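Sphingomyelinase-c (Listeria ivanovii, PDB 1ZWX) is a sphingomyelinase C, also called SmcL, whose chain belongs to the endonuclease/exonuclease/phosphatase family of the DNase I-like clan. Local coordinates at residues A[219-223]-A[246-250]; A[168-172]-A[195-199]; A[122-126]-A[153-159]. All blocks are in the same frame, centred on the assembly; numbering follows the deposited sequence.

In the fold
Three contacts, each with at least one loop, close one after another along the chain with no nesting or crossing and illustrate how a two-sheet DNase I-like fold fixes its connections. Contact 3 comes first: the loop after strand 111-118 meets the loop that leads from strand 143-151 into helix 161-182, with the hairpin 132-151 between them. Contact 2 follows, joining helix 161-182 to the loop after strand 189-193. Contact 1 is last, setting the loop beyond helix 203-212 against the start of edge strand 248-252. Arg-168 ties contact 2 to contact 3 through Gln-153 and Asp-155, while Tyr-249 is hydrogen-bonded to Val-198 and Tyr-246 to Asn-199, joining contacts 1 and 2.

Contact 1. Residues A[219-223]-A[246-250]; sequences NFNGQ and YLDYI
Phe-220 and Tyr-246 bury most of the surface in this contact, and they do so as an offset edge-to-face aromatic pair. The ring of Phe-220 turns its edge toward the face of Tyr-246, with centroids 5.1 Å apart and planes inclined at 66°. The two side chains arrive from opposite directions, and in each CG stands anti to the backbone N (chi1 -161° in Phe-220, -164° in Tyr-246), which carries both rings into the space between the segments. Contact is concentrated at the far end of the phenylalanine: Phe-220 CZ lies 3.4 Å from Tyr-246 CZ and 3.3 Å from Tyr-246 OH, while Phe-220 CE2 sits over the tyrosine ring near its rim. Phe-220 CZ also meets the edge of the Tyr-249 ring, 4.0 Å from Tyr-249 CE2, so that one aromatic corner serves two tyrosines. The hydroxyl of Tyr-249 is hydrogen-bonded to Val-198 O, and Tyr-200 meets the Phe-220 ring as a further aromatic neighbour.

The backbone of the loop joins in along the tyrosine ring, Asn-221 O lying 3.7 Å from Tyr-246 CE1. Polar linkage is indirect: a single water donates to Asn-221 O at 3.0 Å and to Tyr-246 OH at 2.7 Å. The chemistry is therefore that of an aromatic cluster at the beginning of edge strand 248-252, in which ring packing probably helps to position the loop and a bridging water gives the tyrosine hydroxyl a polar partner beside the apolar phenylalanine.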
ATOM      1  N   ASN A 219      17.303 -10.732   6.048  1.00 39.50           N
ATOM      2  CA  ASN A 219      17.289 -10.627   7.505  1.00 41.08           C
ATOM      3  C   ASN A 219      15.951 -10.090   8.007  1.00 42.17           C
ATOM      4  O   ASN A 219      15.898  -9.092   8.735  1.00 42.78           O
ATOM      5  CB  ASN A 219      18.447  -9.752   8.004  1.00 41.94           C
ATOM      6  N   PHE A 220      14.876 -10.759   7.598  1.00 43.19           N
ATOM      7  CA  PHE A 220      13.519 -10.286   7.856  1.00 43.74           C
ATOM      8  C   PHE A 220      13.136 -10.429   9.317  1.00 44.47           C
ATOM      9  O   PHE A 220      13.320 -11.492   9.898  1.00 45.12           O
ATOM     10  CB  PHE A 220      12.510 -11.040   6.991  1.00 43.23           C
ATOM     11  CG  PHE A 220      11.193 -10.335   6.867  1.00 42.72           C
ATOM     12  CD1 PHE A 220      11.056  -9.249   6.002  1.00 41.66           C
ATOM     13  CD2 PHE A 220      10.105 -10.716   7.652  1.00 42.78           C
ATOM     14  CE1 PHE A 220       9.833  -8.575   5.888  1.00 40.80           C
ATOM     15  CE2 PHE A 220       8.883 -10.038   7.564  1.00 42.89           C
ATOM     16  CZ  PHE A 220       8.750  -8.972   6.672  1.00 42.18           C
ATOM     17  N   ASN A 221      12.609  -9.362   9.907  1.00 44.66           N
ATOM     18  CA  ASN A 221      12.072  -9.443  11.263  1.00 45.28           C
ATOM     19  C   ASN A 221      10.531  -9.402  11.317  1.00 45.49           C
ATOM     20  O   ASN A 221       9.904  -8.332  11.238  1.00 45.23           O
ATOM     21  CB  ASN A 221      12.688  -8.374  12.158  1.00 45.18           C
ATOM     22  CG  ASN A 221      12.233  -8.485  13.598  1.00 45.34           C
ATOM     23  OD1 ASN A 221      12.402  -7.553  14.377  1.00 47.63           O
ATOM     24  ND2 ASN A 221      11.663  -9.621  13.960  1.00 45.62           N
ATOM     25  N   GLY A 222       9.948 -10.588  11.463  1.00 45.90           N
ATOM     26  CA  GLY A 222       8.503 -10.757  11.514  1.00 46.48           C
ATOM     27  C   GLY A 222       7.891 -10.525  12.882  1.00 46.75           C
ATOM     28  O   GLY A 222       6.674 -10.428  12.992  1.00 47.07           O
ATOM     29  N   GLN A 223       8.730 -10.445  13.921  1.00 47.31           N
ATOM     30  CA  GLN A 223       8.264 -10.148  15.289  1.00 47.05           C
ATOM     31  C   GLN A 223       7.664  -8.744  15.365  1.00 46.49           C
ATOM     32  O   GLN A 223       6.887  -8.425  16.262  1.00 47.49           O
ATOM     33  CB  GLN A 223       9.388 -10.341  16.311  1.00 47.36           C
ATOM     34  N   TYR A 246       1.228  -8.734  10.713  1.00 27.12           N
ATOM     35  CA  TYR A 246       2.260  -8.184   9.826  1.00 26.28           C
ATOM     36  C   TYR A 246       1.751  -8.362   8.397  1.00 24.92           C
ATOM     37  O   TYR A 246       1.695  -9.480   7.891  1.00 25.31           O
ATOM     38  CB  TYR A 246       3.608  -8.908  10.049  1.00 26.62           C
ATOM     39  CG  TYR A 246       4.786  -8.158   9.456  1.00 26.88           C
ATOM     40  CD1 TYR A 246       5.745  -7.583  10.285  1.00 29.20           C
ATOM     41  CD2 TYR A 246       4.919  -8.000   8.081  1.00 27.91           C
ATOM     42  CE1 TYR A 246       6.819  -6.879   9.768  1.00 29.17           C
ATOM     43  CE2 TYR A 246       5.955  -7.284   7.546  1.00 26.02           C
ATOM     44  CZ  TYR A 246       6.924  -6.739   8.397  1.00 29.83           C
ATOM     45  OH  TYR A 246       7.995  -6.048   7.876  1.00 27.95           O
ATOM     46  N   LEU A 247       1.315  -7.270   7.765  1.00 23.58           N
ATOM     47  CA  LEU A 247       0.474  -7.347   6.569  1.00 22.74           C
ATOM     48  C   LEU A 247       0.986  -6.527   5.377  1.00 22.81           C
ATOM     49  O   LEU A 247       0.467  -6.651   4.257  1.00 21.93           O
ATOM     50  CB  LEU A 247      -0.928  -6.812   6.910  1.00 23.62           C
ATOM     51  CG  LEU A 247      -1.730  -7.580   7.977  1.00 23.01           C
ATOM     52  CD1 LEU A 247      -3.064  -6.853   8.238  1.00 20.96           C
ATOM     53  CD2 LEU A 247      -1.969  -9.029   7.529  1.00 23.65           C
ATOM     54  N   ASP A 248       1.950  -5.648   5.654  1.00 22.38           N
ATOM     55  CA  ASP A 248       2.435  -4.662   4.654  1.00 22.50           C
ATOM     56  C   ASP A 248       3.897  -4.996   4.271  1.00 21.56           C
ATOM     57  O   ASP A 248       4.761  -5.191   5.123  1.00 21.00           O
ATOM     58  CB  ASP A 248       2.367  -3.238   5.208  1.00 22.65           C
ATOM     59  CG  ASP A 248       0.954  -2.816   5.620  1.00 25.21           C
ATOM     60  OD1 ASP A 248       0.538  -3.112   6.759  1.00 26.04           O
ATOM     61  OD2 ASP A 248       0.296  -2.144   4.809  1.00 26.05           O
ATOM     62  N   TYR A 249       4.132  -5.059   2.970  1.00 22.46           N
ATOM     63  CA  TYR A 249       5.398  -5.546   2.430  1.00 22.66           C
ATOM     64  C   TYR A 249       5.800  -4.777   1.184  1.00 22.44           C
ATOM     65  O   TYR A 249       4.941  -4.301   0.415  1.00 23.02           O
ATOM     66  CB  TYR A 249       5.226  -6.981   1.962  1.00 22.91           C
ATOM     67  CG  TYR A 249       4.736  -7.971   3.023  1.00 23.19           C
ATOM     68  CD1 TYR A 249       3.385  -8.294   3.122  1.00 25.04           C
ATOM     69  CD2 TYR A 249       5.648  -8.599   3.881  1.00 27.11           C
ATOM     70  CE1 TYR A 249       2.927  -9.226   4.097  1.00 23.33           C
ATOM     71  CE2 TYR A 249       5.211  -9.527   4.868  1.00 26.10           C
ATOM     72  CZ  TYR A 249       3.849  -9.829   4.947  1.00 25.03           C
ATOM     73  OH  TYR A 249       3.449 -10.751   5.879  1.00 23.82           O
ATOM     74  N   ILE A 250       7.109  -4.752   0.933  1.00 22.19           N
ATOM     75  CA  ILE A 250       7.596  -4.375  -0.389  1.00 22.03           C
ATOM     76  C   ILE A 250       8.595  -5.442  -0.837  1.00 21.41           C
ATOM     77  O   ILE A 250       9.645  -5.572  -0.249  1.00 21.65           O
ATOM     78  CB  ILE A 250       8.251  -2.962  -0.447  1.00 22.25           C
ATOM     79  CG1 ILE A 250       7.348  -1.880   0.225  1.00 22.99           C
ATOM     80  CG2 ILE A 250       8.487  -2.599  -1.912  1.00 20.20           C
ATOM     81  CD1 ILE A 250       8.111  -0.632   0.687  1.00 22.21           C
TER
HETATM   82  O   HOH W   1      10.209  -6.012   9.407  1.00 32.04           O

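Contact 2. Residues A[168-172]-A[195-199]; sequences RAEQM and DLNVN
Met-172 and Arg-168, one turn apart on helix 161-182, both reach onto the loop 195-199, and they illustrate how one helical face can divide its work: the methionine gives apolar packing, while the arginine lays its aliphatic part and a guanidinium face on the loop and turns its charged N-H groups to partners beyond it. In the Met-172 conformer described, one of two deposited, the terminal methyl CE fits between two branches of the loop, 3.6 Å from Leu-196 CD1 and 3.7 Å from Val-198 CG2, a closeness that remains provisional. Met-208 and Leu-212 of helix 203-212 also touch this side chain, extending the apolar layer.

The packed part rests equally on Arg-168, whose CD is 3.9 Å from both Val-198 CG2 and Asn-197 CB, before a bend at chi3 (-74°) brings the guanidinium across the loop backbone. Asn-197 O lies over one face of that group, displaced toward its rim and 3.3 Å from Arg-168 NE, an approach whose angle is too poor for a hydrogen bond. The N-H groups are used in other directions: NE forms a salt bridge with Glu-204, NH2 another with Asp-155, and NH1 donates to Gln-153 O.

Looser packing is found at Asn-197, partly exposed, whose CB meets the arginine while its ND2 is hydrogen-bonded to Thr-152 O; a bound phosphate ion is about 4 Å from the side chain. The whole belongs to a beta-alpha-beta crossover of the DNase I-like fold: helix 161-182 connects strands 143-151 and 189-193, parallel neighbours in the sheet that ends at strand 248-252, and packs on the loop following the second of them.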
ATOM      1  N   ARG A 168      -7.641 -13.635  -2.221  1.00 21.16           N
ATOM      2  CA  ARG A 168      -6.273 -13.050  -2.239  1.00 20.88           C
ATOM      3  C   ARG A 168      -5.351 -13.827  -3.169  1.00 22.07           C
ATOM      4  O   ARG A 168      -4.539 -13.250  -3.866  1.00 20.77           O
ATOM      5  CB  ARG A 168      -5.648 -13.032  -0.875  1.00 22.69           C
ATOM      6  CG  ARG A 168      -6.163 -11.924   0.021  1.00 22.62           C
ATOM      7  CD  ARG A 168      -5.336 -11.810   1.246  1.00 20.52           C
ATOM      8  NE  ARG A 168      -5.553 -12.879   2.233  1.00 21.71           N
ATOM      9  CZ  ARG A 168      -6.467 -12.855   3.198  1.00 21.80           C
ATOM     10  NH1 ARG A 168      -7.273 -11.789   3.362  1.00 20.18           N
ATOM     11  NH2 ARG A 168      -6.546 -13.907   4.024  1.00 23.67           N
ATOM     12  N   ALA A 169      -5.511 -15.153  -3.201  1.00 21.79           N
ATOM     13  CA  ALA A 169      -4.717 -15.990  -4.080  1.00 21.95           C
ATOM     14  C   ALA A 169      -5.038 -15.695  -5.540  1.00 21.84           C
ATOM     15  O   ALA A 169      -4.105 -15.647  -6.372  1.00 22.06           O
ATOM     16  CB  ALA A 169      -4.905 -17.506  -3.714  1.00 21.46           C
ATOM     17  N   GLU A 170      -6.313 -15.422  -5.857  1.00 20.11           N
ATOM     18  CA  GLU A 170      -6.711 -15.104  -7.220  1.00 20.13           C
ATOM     19  C   GLU A 170      -6.162 -13.720  -7.573  1.00 20.56           C
ATOM     20  O   GLU A 170      -5.676 -13.487  -8.696  1.00 19.80           O
ATOM     21  CB  GLU A 170      -8.233 -15.139  -7.384  1.00 19.51           C
ATOM     22  CG  GLU A 170      -8.750 -15.080  -8.805  1.00 21.93           C
ATOM     23  CD  GLU A 170      -8.765 -13.639  -9.399  1.00 26.95           C
ATOM     24  OE1 GLU A 170      -8.771 -13.503 -10.632  1.00 29.07           O
ATOM     25  OE2 GLU A 170      -8.770 -12.660  -8.636  1.00 25.34           O
ATOM     26  N   GLN A 171      -6.220 -12.809  -6.606  1.00 20.03           N
ATOM     27  CA  GLN A 171      -5.712 -11.433  -6.839  1.00 20.75           C
ATOM     28  C   GLN A 171      -4.197 -11.435  -7.029  1.00 21.01           C
ATOM     29  O   GLN A 171      -3.686 -10.713  -7.874  1.00 22.00           O
ATOM     30  CB  GLN A 171      -6.122 -10.530  -5.665  1.00 19.88           C
ATOM     31  CG  GLN A 171      -7.650 -10.272  -5.704  1.00 18.89           C
ATOM     32  CD  GLN A 171      -8.130  -9.473  -4.508  1.00 18.27           C
ATOM     33  OE1 GLN A 171      -7.402  -9.309  -3.544  1.00 18.59           O
ATOM     34  NE2 GLN A 171      -9.373  -8.965  -4.588  1.00 18.56           N
ATOM     35  N   MET A 172      -3.474 -12.240  -6.249  1.00 22.51           N
ATOM     36  CA  MET A 172      -2.036 -12.397  -6.498  1.00 23.93           C
ATOM     37  C   MET A 172      -1.739 -12.921  -7.907  1.00 23.69           C
ATOM     38  O   MET A 172      -0.791 -12.432  -8.556  1.00 23.48           O
ATOM     39  CB  MET A 172      -1.359 -13.239  -5.420  1.00 24.18           C
ATOM     40  CG  MET A 172      -1.678 -12.713  -4.093  1.00 25.13           C
ATOM     41  SD  MET A 172      -0.636 -12.706  -2.689  0.50 25.58           S
ATOM     42  CE  MET A 172      -1.705 -11.832  -1.544  0.50 27.07           C
ATOM     43  N   ASP A 195      -0.324  -3.337   1.058  1.00 19.54           N
ATOM     44  CA  ASP A 195      -0.957  -4.124   2.121  1.00 19.39           C
ATOM     45  C   ASP A 195      -1.476  -5.384   1.442  1.00 19.61           C
ATOM     46  O   ASP A 195      -2.507  -5.378   0.717  1.00 18.93           O
ATOM     47  CB  ASP A 195      -2.095  -3.304   2.756  1.00 19.45           C
ATOM     48  CG  ASP A 195      -2.884  -4.082   3.813  1.00 19.42           C
ATOM     49  OD1 ASP A 195      -2.597  -5.270   4.068  1.00 19.67           O
ATOM     50  OD2 ASP A 195      -3.749  -3.450   4.428  1.00 19.07           O
ATOM     51  N   LEU A 196      -0.701  -6.459   1.595  1.00 19.96           N
ATOM     52  CA  LEU A 196      -1.036  -7.736   0.971  1.00 20.48           C
ATOM     53  C   LEU A 196      -2.040  -8.564   1.799  1.00 20.90           C
ATOM     54  O   LEU A 196      -2.555  -9.587   1.291  1.00 22.02           O
ATOM     55  CB  LEU A 196       0.234  -8.566   0.668  1.00 20.66           C
ATOM     56  CG  LEU A 196       0.897  -8.268  -0.703  1.00 22.71           C
ATOM     57  CD1 LEU A 196       0.019  -8.705  -1.863  1.00 24.74           C
ATOM     58  CD2 LEU A 196       1.185  -6.804  -0.901  1.00 26.79           C
ATOM     59  N   ASN A 197      -2.289  -8.138   3.040  1.00 20.95           N
ATOM     60  CA  ASN A 197      -3.337  -8.751   3.898  1.00 21.03           C
ATOM     61  C   ASN A 197      -3.053 -10.257   4.174  1.00 22.43           C
ATOM     62  O   ASN A 197      -3.949 -11.055   4.429  1.00 23.41           O
ATOM     63  CB  ASN A 197      -4.724  -8.507   3.307  1.00 19.94           C
ATOM     64  CG  ASN A 197      -5.446  -7.342   3.973  1.00 18.29           C
ATOM     65  OD1 ASN A 197      -5.440  -7.223   5.209  1.00 21.24           O
ATOM     66  ND2 ASN A 197      -6.055  -6.483   3.181  1.00 18.56           N
ATOM     67  N   VAL A 198      -1.776 -10.613   4.102  1.00 23.10           N
ATOM     68  CA  VAL A 198      -1.297 -11.960   4.411  1.00 22.89           C
ATOM     69  C   VAL A 198      -0.314 -11.812   5.562  1.00 24.21           C
ATOM     70  O   VAL A 198       0.705 -11.117   5.442  1.00 23.56           O
ATOM     71  CB  VAL A 198      -0.653 -12.622   3.189  1.00 22.70           C
ATOM     72  CG1 VAL A 198      -0.013 -14.019   3.553  1.00 21.18           C
ATOM     73  CG2 VAL A 198      -1.645 -12.748   2.062  1.00 22.14           C
ATOM     74  N   ASN A 199      -0.644 -12.433   6.698  1.00 25.19           N
ATOM     75  CA  ASN A 199       0.161 -12.350   7.889  1.00 26.97           C
ATOM     76  C   ASN A 199       1.453 -13.181   7.743  1.00 27.38           C
ATOM     77  O   ASN A 199       1.424 -14.339   7.282  1.00 26.32           O
ATOM     78  CB  ASN A 199      -0.692 -12.790   9.109  1.00 28.70           C
ATOM     79  CG  ASN A 199      -0.021 -12.512  10.439  1.00 30.51           C
ATOM     80  OD1 ASN A 199       0.799 -11.602  10.583  1.00 31.70           O
ATOM     81  ND2 ASN A 199      -0.373 -13.313  11.438  1.00 36.06           N
TER

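Contact 3. Residues A[122-126]-A[153-159]; sequences GGGAD and QADDSLI. Unlike the reference sequence in segment 153-159: Gln-153 (reference Pro).
An Asx turn at Asp-156, within a type I beta turn running to Ile-159, forms one end of this loop-to-loop junction ahead of helix 161-182. Asp-156 OD1 uses its anti lone pair to accept from Leu-158 N, leaving OD2 to cross the contact and take Ala-125 N at 2.8 Å, from above the carboxylate plane. A water also donates to OD2.

At the other end Gln-153, which differs from the reference proline, pairs its amide with one glycine. Its OE1 accepts from Gly-123 N at 2.8 Å and its NE2 donates to Gly-123 O at 2.9 Å, both acceptors being met from above their carbonyl planes. NE2 also donates to Ala-154 O at 3.0 Å, and these three bonds together fix the rotation of the amide. Asp-126 OD2 accepts from Ala-154 N at 2.9 Å, nearly along its C-O axis, and forms a salt bridge with Lys-131. Ile-159 packs CD1 against Gly-123 C at 3.9 Å.

All four hydrogen bonds between the loops join a side chain to a backbone group, so the junction probably depends on main-chain shape, and Lys-131 would probably help stabilise the negative charge of Asp-126.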
ATOM      1  N   GLY A 122     -13.844 -10.338  -5.511  1.00 25.57           N
ATOM      2  CA  GLY A 122     -13.830  -9.602  -4.240  1.00 24.02           C
ATOM      3  C   GLY A 122     -14.890 -10.193  -3.341  1.00 23.58           C
ATOM      4  O   GLY A 122     -15.805 -10.862  -3.832  1.00 24.62           O
ATOM      5  N   GLY A 123     -14.761  -9.963  -2.043  1.00 22.42           N
ATOM      6  CA  GLY A 123     -15.705 -10.513  -1.091  1.00 24.13           C
ATOM      7  C   GLY A 123     -16.024  -9.609   0.074  1.00 23.94           C
ATOM      8  O   GLY A 123     -15.198  -8.759   0.469  1.00 23.52           O
ATOM      9  N   GLY A 124     -17.243  -9.764   0.621  1.00 24.19           N
ATOM     10  CA  GLY A 124     -17.642  -9.016   1.806  1.00 22.38           C
ATOM     11  C   GLY A 124     -17.669  -7.538   1.503  1.00 21.74           C
ATOM     12  O   GLY A 124     -17.941  -7.140   0.390  1.00 21.94           O
ATOM     13  N   ALA A 125     -17.358  -6.727   2.504  1.00 23.09           N
ATOM     14  CA  ALA A 125     -17.386  -5.268   2.355  1.00 23.64           C
ATOM     15  C   ALA A 125     -16.435  -4.781   1.292  1.00 24.94           C
ATOM     16  O   ALA A 125     -16.603  -3.664   0.764  1.00 24.91           O
ATOM     17  CB  ALA A 125     -17.044  -4.602   3.695  1.00 24.65           C
ATOM     18  N   ASP A 126     -15.434  -5.609   0.953  1.00 23.98           N
ATOM     19  CA  ASP A 126     -14.460  -5.218  -0.109  1.00 24.74           C
ATOM     20  C   ASP A 126     -15.078  -5.100  -1.485  1.00 24.16           C
ATOM     21  O   ASP A 126     -14.557  -4.376  -2.349  1.00 23.75           O
ATOM     22  CB  ASP A 126     -13.237  -6.166  -0.119  1.00 25.00           C
ATOM     23  CG  ASP A 126     -12.154  -5.673   0.807  1.00 28.38           C
ATOM     24  OD1 ASP A 126     -12.369  -4.562   1.357  1.00 35.11           O
ATOM     25  OD2 ASP A 126     -11.111  -6.323   1.001  1.00 24.72           O
ATOM     26  N   GLN A 153      -7.677  -8.054  -0.905  1.00 19.73           N
ATOM     27  CA  GLN A 153      -8.799  -8.474  -0.057  1.00 19.99           C
ATOM     28  C   GLN A 153      -8.436  -8.670   1.410  1.00 20.30           C
ATOM     29  O   GLN A 153      -7.485  -9.392   1.729  1.00 19.85           O
ATOM     30  CB  GLN A 153      -9.343  -9.802  -0.641  1.00 19.30           C
ATOM     31  CG  GLN A 153     -10.489 -10.417   0.221  1.00 20.92           C
ATOM     32  CD  GLN A 153     -11.810  -9.656   0.063  1.00 18.30           C
ATOM     33  OE1 GLN A 153     -12.215  -9.296  -1.050  1.00 20.65           O
ATOM     34  NE2 GLN A 153     -12.492  -9.431   1.180  1.00 19.18           N
ATOM     35  N   ALA A 154      -9.252  -8.092   2.317  1.00 20.55           N
ATOM     36  CA  ALA A 154      -9.068  -8.271   3.752  1.00 22.32           C
ATOM     37  C   ALA A 154      -9.866  -9.494   4.246  1.00 23.50           C
ATOM     38  O   ALA A 154     -10.812  -9.925   3.588  1.00 24.03           O
ATOM     39  CB  ALA A 154      -9.549  -7.026   4.507  1.00 23.19           C
ATOM     40  N   ASP A 155      -9.472 -10.021   5.405  1.00 24.71           N
ATOM     41  CA  ASP A 155     -10.386 -10.883   6.199  1.00 26.68           C
ATOM     42  C   ASP A 155     -11.608 -10.007   6.581  1.00 27.50           C
ATOM     43  O   ASP A 155     -11.427  -8.810   6.902  1.00 27.51           O
ATOM     44  CB  ASP A 155      -9.656 -11.459   7.432  1.00 26.53           C
ATOM     45  CG  ASP A 155      -8.701 -12.605   7.065  1.00 28.42           C
ATOM     46  OD1 ASP A 155      -8.611 -12.980   5.881  1.00 27.10           O
ATOM     47  OD2 ASP A 155      -8.060 -13.169   7.968  1.00 31.68           O
ATOM     48  N   ASP A 156     -12.824 -10.586   6.499  1.00 28.42           N
ATOM     49  CA  ASP A 156     -14.127  -9.897   6.730  1.00 28.01           C
ATOM     50  C   ASP A 156     -14.857 -10.825   7.687  1.00 28.66           C
ATOM     51  O   ASP A 156     -14.853 -12.040   7.473  1.00 27.88           O
ATOM     52  CB  ASP A 156     -14.927  -9.814   5.421  1.00 28.60           C
ATOM     53  CG  ASP A 156     -16.207  -8.886   5.491  1.00 32.98           C
ATOM     54  OD1 ASP A 156     -17.243  -9.212   6.139  1.00 37.82           O
ATOM     55  OD2 ASP A 156     -16.191  -7.814   4.824  1.00 40.06           O
ATOM     56  N   SER A 157     -15.498 -10.280   8.717  1.00 28.04           N
ATOM     57  CA  SER A 157     -16.343 -11.105   9.591  1.00 28.99           C
ATOM     58  C   SER A 157     -17.293 -12.039   8.829  1.00 28.15           C
ATOM     59  O   SER A 157     -17.469 -13.195   9.213  1.00 29.51           O
ATOM     60  CB  SER A 157     -17.155 -10.197  10.520  1.00 29.20           C
ATOM     61  OG  SER A 157     -16.261  -9.601  11.427  1.00 31.82           O
ATOM     62  N   LEU A 158     -17.870 -11.546   7.744  1.00 26.94           N
ATOM     63  CA  LEU A 158     -18.946 -12.268   7.099  1.00 27.76           C
ATOM     64  C   LEU A 158     -18.503 -13.181   5.949  1.00 27.15           C
ATOM     65  O   LEU A 158     -19.346 -13.741   5.244  1.00 27.77           O
ATOM     66  CB  LEU A 158     -20.030 -11.310   6.643  1.00 27.81           C
ATOM     67  CG  LEU A 158     -20.773 -10.586   7.774  1.00 30.04           C
ATOM     68  CD1 LEU A 158     -21.970  -9.816   7.213  1.00 28.87           C
ATOM     69  CD2 LEU A 158     -21.195 -11.574   8.874  1.00 30.08           C
ATOM     70  N   ILE A 159     -17.193 -13.319   5.746  1.00 26.61           N
ATOM     71  CA  ILE A 159     -16.689 -14.347   4.814  1.00 26.60           C
ATOM     72  C   ILE A 159     -15.675 -15.211   5.535  1.00 25.73           C
ATOM     73  O   ILE A 159     -14.976 -14.745   6.430  1.00 26.02           O
ATOM     74  CB  ILE A 159     -16.168 -13.767   3.449  1.00 27.99           C
ATOM     75  CG1 ILE A 159     -14.837 -13.021   3.623  1.00 26.00           C
ATOM     76  CG2 ILE A 159     -17.235 -12.879   2.792  1.00 28.24           C
ATOM     77  CD1 ILE A 159     -14.343 -12.328   2.384  1.00 26.72           C
TER
HETATM   78  O   HOH W   2     -13.990  -7.709   3.490  1.00 42.49           O